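Local coordinates for oxysterol-binding protein homolog 3 (Saccharomyces cerevisiae, PDB 4IC4) that carries sterols and phospholipids such as phosphatidylinositol 4-phosphate in a hydrophobic pocket and transfers them between membranes through the cytosol, at residues 106-116 and 211-219. Numbering follows the deposited sequence.
Sequences LSIYRDKTRTL and GERYMEPVN
M215 lays its thioether over the ring of Y109, with SD and CE each 4.0 Å from the centroid of the Y109 ring. A bend at chi3 (63°) turns the methyl inward over the ring instead of past its rim, and I108 CG1 covers the opposite face, so the phenol is sandwiched. The apolar packing continues on both sides of this Met-aromatic contact: T115 CG2 sits 3.5 Å from M215 CG, and L106 CD1 meets P217 CB. K112, extended beyond CG, runs alongside Y214 and crosses E212, whose OE2 lies against the lysine CD; K112 NZ stays 4.4 Å from E212 OE2, beyond salt-bridge range.

Three waters do the polar bridging. One donates to Y109 O and accepts from M215 N, a second donates to R213 O and weakly to K112 O, and the third links K112 NZ to E212 O. T115 OG1 turns back instead to K112 O, 2.7 Å away and in the carbonyl plane, leaving its methyl facing M215. R213, bent at chi3, brings one guanidinium face over L116 CA, 4.0 Å above the plane.

Inside 106-116, D111 OD1 accepts from T113 N, which makes an Asx turn leading into the 3-10 segment 112-115, and also from T113 OG1. The contact seats the loop between helix 94-104 and strand 118-120 against the start of strand 214-225, joining the helical part of the OSBP-related domain to its antiparallel beta barrel; the side chain of R213 lies about 7 Å from that of K118, which binds the phosphoinositide.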
ATOM      1  N   LEU A 106      -7.434   3.821  -3.337  1.00  9.59           N
ATOM      2  CA  LEU A 106      -7.702   5.167  -2.832  1.00  9.75           C
ATOM      3  C   LEU A 106      -8.761   5.177  -1.738  1.00 10.28           C
ATOM      4  O   LEU A 106      -8.753   6.045  -0.866  1.00  9.63           O
ATOM      5  CB  LEU A 106      -8.165   6.081  -3.968  1.00 10.64           C
ATOM      6  CG  LEU A 106      -7.129   6.441  -5.027  1.00  9.89           C
ATOM      7  CD1 LEU A 106      -7.832   7.107  -6.205  1.00 12.21           C
ATOM      8  CD2 LEU A 106      -6.079   7.366  -4.427  1.00 12.58           C
ATOM      9  N   SER A 107      -9.660   4.199  -1.782  1.00  8.24           N
ATOM     10  CA  SER A 107     -10.756   4.108  -0.825  1.00  8.29           C
ATOM     11  C   SER A 107     -10.365   4.024   0.647  1.00  8.13           C
ATOM     12  O   SER A 107     -11.200   4.274   1.517  1.00  9.63           O
ATOM     13  CB  SER A 107     -11.661   2.917  -1.172  1.00  8.46           C
ATOM     14  OG  SER A 107     -10.975   1.681  -1.024  1.00 10.07           O
ATOM     15  N   ILE A 108      -9.118   3.669   0.943  1.00  8.52           N
ATOM     16  CA  ILE A 108      -8.725   3.578   2.349  1.00  8.60           C
ATOM     17  C   ILE A 108      -8.696   4.953   3.008  1.00  9.83           C
ATOM     18  O   ILE A 108      -8.629   5.058   4.230  1.00 11.14           O
ATOM     19  CB  ILE A 108      -7.338   2.897   2.544  1.00  9.34           C
ATOM     20  CG1 ILE A 108      -6.227   3.722   1.893  1.00  9.36           C
ATOM     21  CG2 ILE A 108      -7.380   1.477   1.989  1.00 10.11           C
ATOM     22  CD1 ILE A 108      -4.827   3.211   2.210  1.00 11.49           C
ATOM     23  N   TYR A 109      -8.765   6.002   2.195  1.00  9.02           N
ATOM     24  CA  TYR A 109      -8.742   7.362   2.716  1.00 10.53           C
ATOM     25  C   TYR A 109     -10.130   7.991   2.751  1.00 10.63           C
ATOM     26  O   TYR A 109     -10.256   9.200   2.947  1.00 11.98           O
ATOM     27  CB  TYR A 109      -7.807   8.225   1.869  1.00 11.01           C
ATOM     28  CG  TYR A 109      -6.383   7.726   1.868  1.00 12.08           C
ATOM     29  CD1 TYR A 109      -5.639   7.704   3.044  1.00 11.72           C
ATOM     30  CD2 TYR A 109      -5.792   7.237   0.701  1.00 13.62           C
ATOM     31  CE1 TYR A 109      -4.341   7.207   3.069  1.00 12.34           C
ATOM     32  CE2 TYR A 109      -4.487   6.733   0.713  1.00 12.78           C
ATOM     33  CZ  TYR A 109      -3.771   6.722   1.906  1.00 12.57           C
ATOM     34  OH  TYR A 109      -2.495   6.214   1.957  1.00 14.00           O
ATOM     35  N   ARG A 110     -11.171   7.181   2.577  1.00 10.54           N
ATOM     36  CA  ARG A 110     -12.523   7.729   2.590  1.00 10.84           C
ATOM     37  C   ARG A 110     -12.859   8.357   3.935  1.00 11.77           C
ATOM     38  O   ARG A 110     -13.527   9.393   3.987  1.00 12.44           O
ATOM     39  CB  ARG A 110     -13.561   6.672   2.183  1.00 11.30           C
ATOM     40  CG  ARG A 110     -13.655   5.401   3.016  1.00 11.01           C
ATOM     41  CD  ARG A 110     -14.605   4.465   2.270  1.00 10.34           C
ATOM     42  NE  ARG A 110     -14.936   3.194   2.912  1.00 10.63           N
ATOM     43  CZ  ARG A 110     -14.136   2.132   2.957  1.00  9.88           C
ATOM     44  NH1 ARG A 110     -12.926   2.174   2.417  1.00  9.13           N
ATOM     45  NH2 ARG A 110     -14.579   0.997   3.485  1.00 10.85           N
ATOM     46  N   ASP A 111     -12.413   7.735   5.023  1.00 11.84           N
ATOM     47  CA  ASP A 111     -12.632   8.320   6.340  1.00 12.31           C
ATOM     48  C   ASP A 111     -11.407   9.205   6.535  1.00 13.27           C
ATOM     49  O   ASP A 111     -10.282   8.710   6.661  1.00 12.37           O
ATOM     50  CB  ASP A 111     -12.672   7.255   7.438  1.00 12.91           C
ATOM     51  CG  ASP A 111     -12.989   7.843   8.803  1.00 15.59           C
ATOM     52  OD1 ASP A 111     -12.440   8.917   9.121  1.00 14.70           O
ATOM     53  OD2 ASP A 111     -13.778   7.232   9.557  1.00 18.68           O
ATOM     54  N   LYS A 112     -11.628  10.514   6.539  1.00 15.00           N
ATOM     55  CA  LYS A 112     -10.551  11.484   6.686  1.00 15.06           C
ATOM     56  C   LYS A 112      -9.615  11.226   7.860  1.00 14.12           C
ATOM     57  O   LYS A 112      -8.479  11.703   7.866  1.00 15.34           O
ATOM     58  CB  LYS A 112     -11.138  12.895   6.793  1.00 18.27           C
ATOM     59  CG  LYS A 112     -11.827  13.357   5.519  1.00 21.89           C
ATOM     60  CD  LYS A 112     -12.444  14.739   5.678  1.00 23.79           C
ATOM     61  CE  LYS A 112     -13.107  15.190   4.386  1.00 25.73           C
ATOM     62  NZ  LYS A 112     -13.777  16.513   4.528  1.00 27.09           N
ATOM     63  N   THR A 113     -10.081  10.476   8.850  1.00 13.20           N
ATOM     64  CA  THR A 113      -9.252  10.179  10.011  1.00 12.72           C
ATOM     65  C   THR A 113      -7.945   9.502   9.581  1.00 12.72           C
ATOM     66  O   THR A 113      -6.890   9.736  10.172  1.00 12.35           O
ATOM     67  CB  THR A 113      -9.996   9.259  11.005  1.00 13.93           C
ATOM     68  OG1 THR A 113     -11.258   9.849  11.349  1.00 14.88           O
ATOM     69  CG2 THR A 113      -9.176   9.059  12.275  1.00 15.15           C
ATOM     70  N   ARG A 114      -8.019   8.678   8.539  1.00 13.10           N
ATOM     71  CA  ARG A 114      -6.848   7.954   8.046  1.00 11.61           C
ATOM     72  C   ARG A 114      -5.722   8.875   7.575  1.00 12.71           C
ATOM     73  O   ARG A 114      -4.552   8.488   7.580  1.00 13.46           O
ATOM     74  CB  ARG A 114      -7.257   7.014   6.897  1.00 10.13           C
ATOM     75  CG  ARG A 114      -6.176   6.016   6.461  1.00 10.78           C
ATOM     76  CD  ARG A 114      -5.955   4.940   7.521  1.00  9.51           C
ATOM     77  NE  ARG A 114      -4.724   4.182   7.292  1.00  9.78           N
ATOM     78  CZ  ARG A 114      -4.620   3.092   6.534  1.00  8.41           C
ATOM     79  NH1 ARG A 114      -5.676   2.590   5.909  1.00  8.86           N
ATOM     80  NH2 ARG A 114      -3.440   2.500   6.404  1.00 10.15           N
ATOM     81  N   THR A 115      -6.062  10.099   7.180  1.00 13.16           N
ATOM     82  CA  THR A 115      -5.047  11.031   6.697  1.00 14.18           C
ATOM     83  C   THR A 115      -4.294  11.785   7.799  1.00 14.69           C
ATOM     84  O   THR A 115      -3.369  12.542   7.506  1.00 18.23           O
ATOM     85  CB  THR A 115      -5.660  12.074   5.732  1.00 14.94           C
ATOM     86  OG1 THR A 115      -6.522  12.952   6.463  1.00 16.41           O
ATOM     87  CG2 THR A 115      -6.462  11.382   4.631  1.00 15.99           C
ATOM     88  N   LEU A 116      -4.674  11.563   9.055  1.00 14.26           N
ATOM     89  CA  LEU A 116      -4.049  12.246  10.190  1.00 14.95           C
ATOM     90  C   LEU A 116      -2.667  11.718  10.578  1.00 15.81           C
ATOM     91  O   LEU A 116      -1.823  12.482  11.052  1.00 18.65           O
ATOM     92  CB  LEU A 116      -4.972  12.183  11.409  1.00 15.92           C
ATOM     93  CG  LEU A 116      -6.310  12.915  11.286  1.00 16.01           C
ATOM     94  CD1 LEU A 116      -7.215  12.517  12.433  1.00 15.10           C
ATOM     95  CD2 LEU A 116      -6.072  14.416  11.286  1.00 18.71           C
ATOM     96  N   GLY A 211      -8.377  23.221  10.208  1.00 33.00           N
ATOM     97  CA  GLY A 211      -9.502  22.426   9.757  1.00 32.26           C
ATOM     98  C   GLY A 211      -9.183  20.947   9.785  1.00 31.87           C
ATOM     99  O   GLY A 211      -8.159  20.535  10.328  1.00 31.80           O
ATOM    100  N   GLU A 212     -10.065  20.146   9.197  1.00 31.16           N
ATOM    101  CA  GLU A 212      -9.876  18.704   9.156  1.00 30.34           C
ATOM    102  C   GLU A 212      -9.086  18.299   7.916  1.00 27.83           C
ATOM    103  O   GLU A 212      -9.536  18.488   6.785  1.00 26.79           O
ATOM    104  CB  GLU A 212     -11.235  17.998   9.170  1.00 33.13           C
ATOM    105  CG  GLU A 212     -11.152  16.483   9.237  1.00 36.98           C
ATOM    106  CD  GLU A 212     -12.504  15.834   9.465  1.00 39.06           C
ATOM    107  OE1 GLU A 212     -13.137  16.123  10.504  1.00 41.16           O
ATOM    108  OE2 GLU A 212     -12.934  15.033   8.609  1.00 40.28           O
ATOM    109  N   ARG A 213      -7.896  17.754   8.143  1.00 26.19           N
ATOM    110  CA  ARG A 213      -7.029  17.313   7.058  1.00 24.09           C
ATOM    111  C   ARG A 213      -7.708  16.206   6.264  1.00 20.32           C
ATOM    112  O   ARG A 213      -8.511  15.450   6.805  1.00 19.38           O
ATOM    113  CB  ARG A 213      -5.708  16.790   7.630  1.00 26.80           C
ATOM    114  CG  ARG A 213      -4.869  17.846   8.330  1.00 30.61           C
ATOM    115  CD  ARG A 213      -3.786  17.217   9.195  1.00 33.58           C
ATOM    116  NE  ARG A 213      -2.997  16.231   8.464  1.00 34.32           N
ATOM    117  CZ  ARG A 213      -1.999  15.531   8.996  1.00 36.19           C
ATOM    118  NH1 ARG A 213      -1.662  15.713  10.268  1.00 36.05           N
ATOM    119  NH2 ARG A 213      -1.343  14.643   8.259  1.00 36.00           N
ATOM    120  N   TYR A 214      -7.386  16.120   4.978  1.00 18.73           N
ATOM    121  CA  TYR A 214      -7.950  15.083   4.120  1.00 17.55           C
ATOM    122  C   TYR A 214      -7.116  14.916   2.857  1.00 16.33           C
ATOM    123  O   TYR A 214      -6.278  15.756   2.532  1.00 15.68           O
ATOM    124  CB  TYR A 214      -9.406  15.410   3.756  1.00 19.59           C
ATOM    125  CG  TYR A 214      -9.595  16.592   2.832  1.00 19.33           C
ATOM    126  CD1 TYR A 214      -9.482  16.451   1.449  1.00 20.50           C
ATOM    127  CD2 TYR A 214      -9.896  17.855   3.342  1.00 21.07           C
ATOM    128  CE1 TYR A 214      -9.665  17.540   0.597  1.00 22.28           C
ATOM    129  CE2 TYR A 214     -10.078  18.947   2.501  1.00 21.54           C
ATOM    130  CZ  TYR A 214      -9.963  18.785   1.132  1.00 22.11           C
ATOM    131  OH  TYR A 214     -10.140  19.869   0.303  1.00 25.67           O
ATOM    132  N   MET A 215      -7.344  13.813   2.154  1.00 15.09           N
ATOM    133  CA  MET A 215      -6.620  13.528   0.925  1.00 15.13           C
ATOM    134  C   MET A 215      -7.572  13.312  -0.235  1.00 15.31           C
ATOM    135  O   MET A 215      -8.708  12.876  -0.051  1.00 14.80           O
ATOM    136  CB  MET A 215      -5.756  12.280   1.095  1.00 17.75           C
ATOM    137  CG  MET A 215      -4.520  12.495   1.932  1.00 19.36           C
ATOM    138  SD  MET A 215      -3.647  10.952   2.252  1.00 22.64           S
ATOM    139  CE  MET A 215      -3.175  10.469   0.591  1.00 22.09           C
ATOM    140  N   GLU A 216      -7.099  13.621  -1.434  1.00 14.88           N
ATOM    141  CA  GLU A 216      -7.902  13.434  -2.633  1.00 15.47           C
ATOM    142  C   GLU A 216      -6.979  13.232  -3.829  1.00 15.23           C
ATOM    143  O   GLU A 216      -5.885  13.800  -3.892  1.00 15.70           O
ATOM    144  CB  GLU A 216      -8.810  14.650  -2.869  1.00 16.78           C
ATOM    145  CG  GLU A 216      -8.088  15.901  -3.347  1.00 19.76           C
ATOM    146  CD  GLU A 216      -9.017  17.094  -3.510  1.00 20.34           C
ATOM    147  OE1 GLU A 216      -8.617  18.067  -4.184  1.00 22.58           O
ATOM    148  OE2 GLU A 216     -10.139  17.067  -2.958  1.00 21.25           O
ATOM    149  N   PRO A 217      -7.394  12.391  -4.787  1.00 14.93           N
ATOM    150  CA  PRO A 217      -6.573  12.148  -5.972  1.00 14.04           C
ATOM    151  C   PRO A 217      -6.700  13.349  -6.900  1.00 16.14           C
ATOM    152  O   PRO A 217      -7.694  14.077  -6.849  1.00 17.22           O
ATOM    153  CB  PRO A 217      -7.192  10.887  -6.566  1.00 14.17           C
ATOM    154  CG  PRO A 217      -8.636  11.050  -6.228  1.00 13.87           C
ATOM    155  CD  PRO A 217      -8.596  11.539  -4.795  1.00 13.52           C
ATOM    156  N   VAL A 218      -5.695  13.560  -7.741  1.00 16.95           N
ATOM    157  CA  VAL A 218      -5.717  14.679  -8.676  1.00 18.60           C
ATOM    158  C   VAL A 218      -5.229  14.262 -10.053  1.00 18.47           C
ATOM    159  O   VAL A 218      -4.657  13.184 -10.226  1.00 18.39           O
ATOM    160  CB  VAL A 218      -4.835  15.853  -8.182  1.00 19.21           C
ATOM    161  CG1 VAL A 218      -5.396  16.418  -6.888  1.00 21.24           C
ATOM    162  CG2 VAL A 218      -3.400  15.382  -7.982  1.00 20.06           C
ATOM    163  N   ASN A 219      -5.467  15.126 -11.033  1.00 19.74           N
ATOM    164  CA  ASN A 219      -5.045  14.877 -12.401  1.00 19.85           C
ATOM    165  C   ASN A 219      -5.643  13.599 -12.977  1.00 19.52           C
ATOM    166  O   ASN A 219      -6.830  13.329 -12.805  1.00 19.63           O
ATOM    167  CB  ASN A 219      -3.515  14.832 -12.468  1.00 22.00           C
ATOM    168  CG  ASN A 219      -2.878  16.177 -12.155  1.00 24.96           C
ATOM    169  OD1 ASN A 219      -1.674  16.267 -11.915  1.00 25.22           O
ATOM    170  ND2 ASN A 219      -3.688  17.230 -12.167  1.00 25.23           N
TER
HETATM  171  O   HOH W   1      -9.507  11.822   2.338  1.00 15.29           O
HETATM  172  O   HOH W   2      -8.738  14.143   9.411  1.00 20.26           O
HETATM  173  O   HOH W   3     -12.115  18.445   5.895  1.00 32.47           O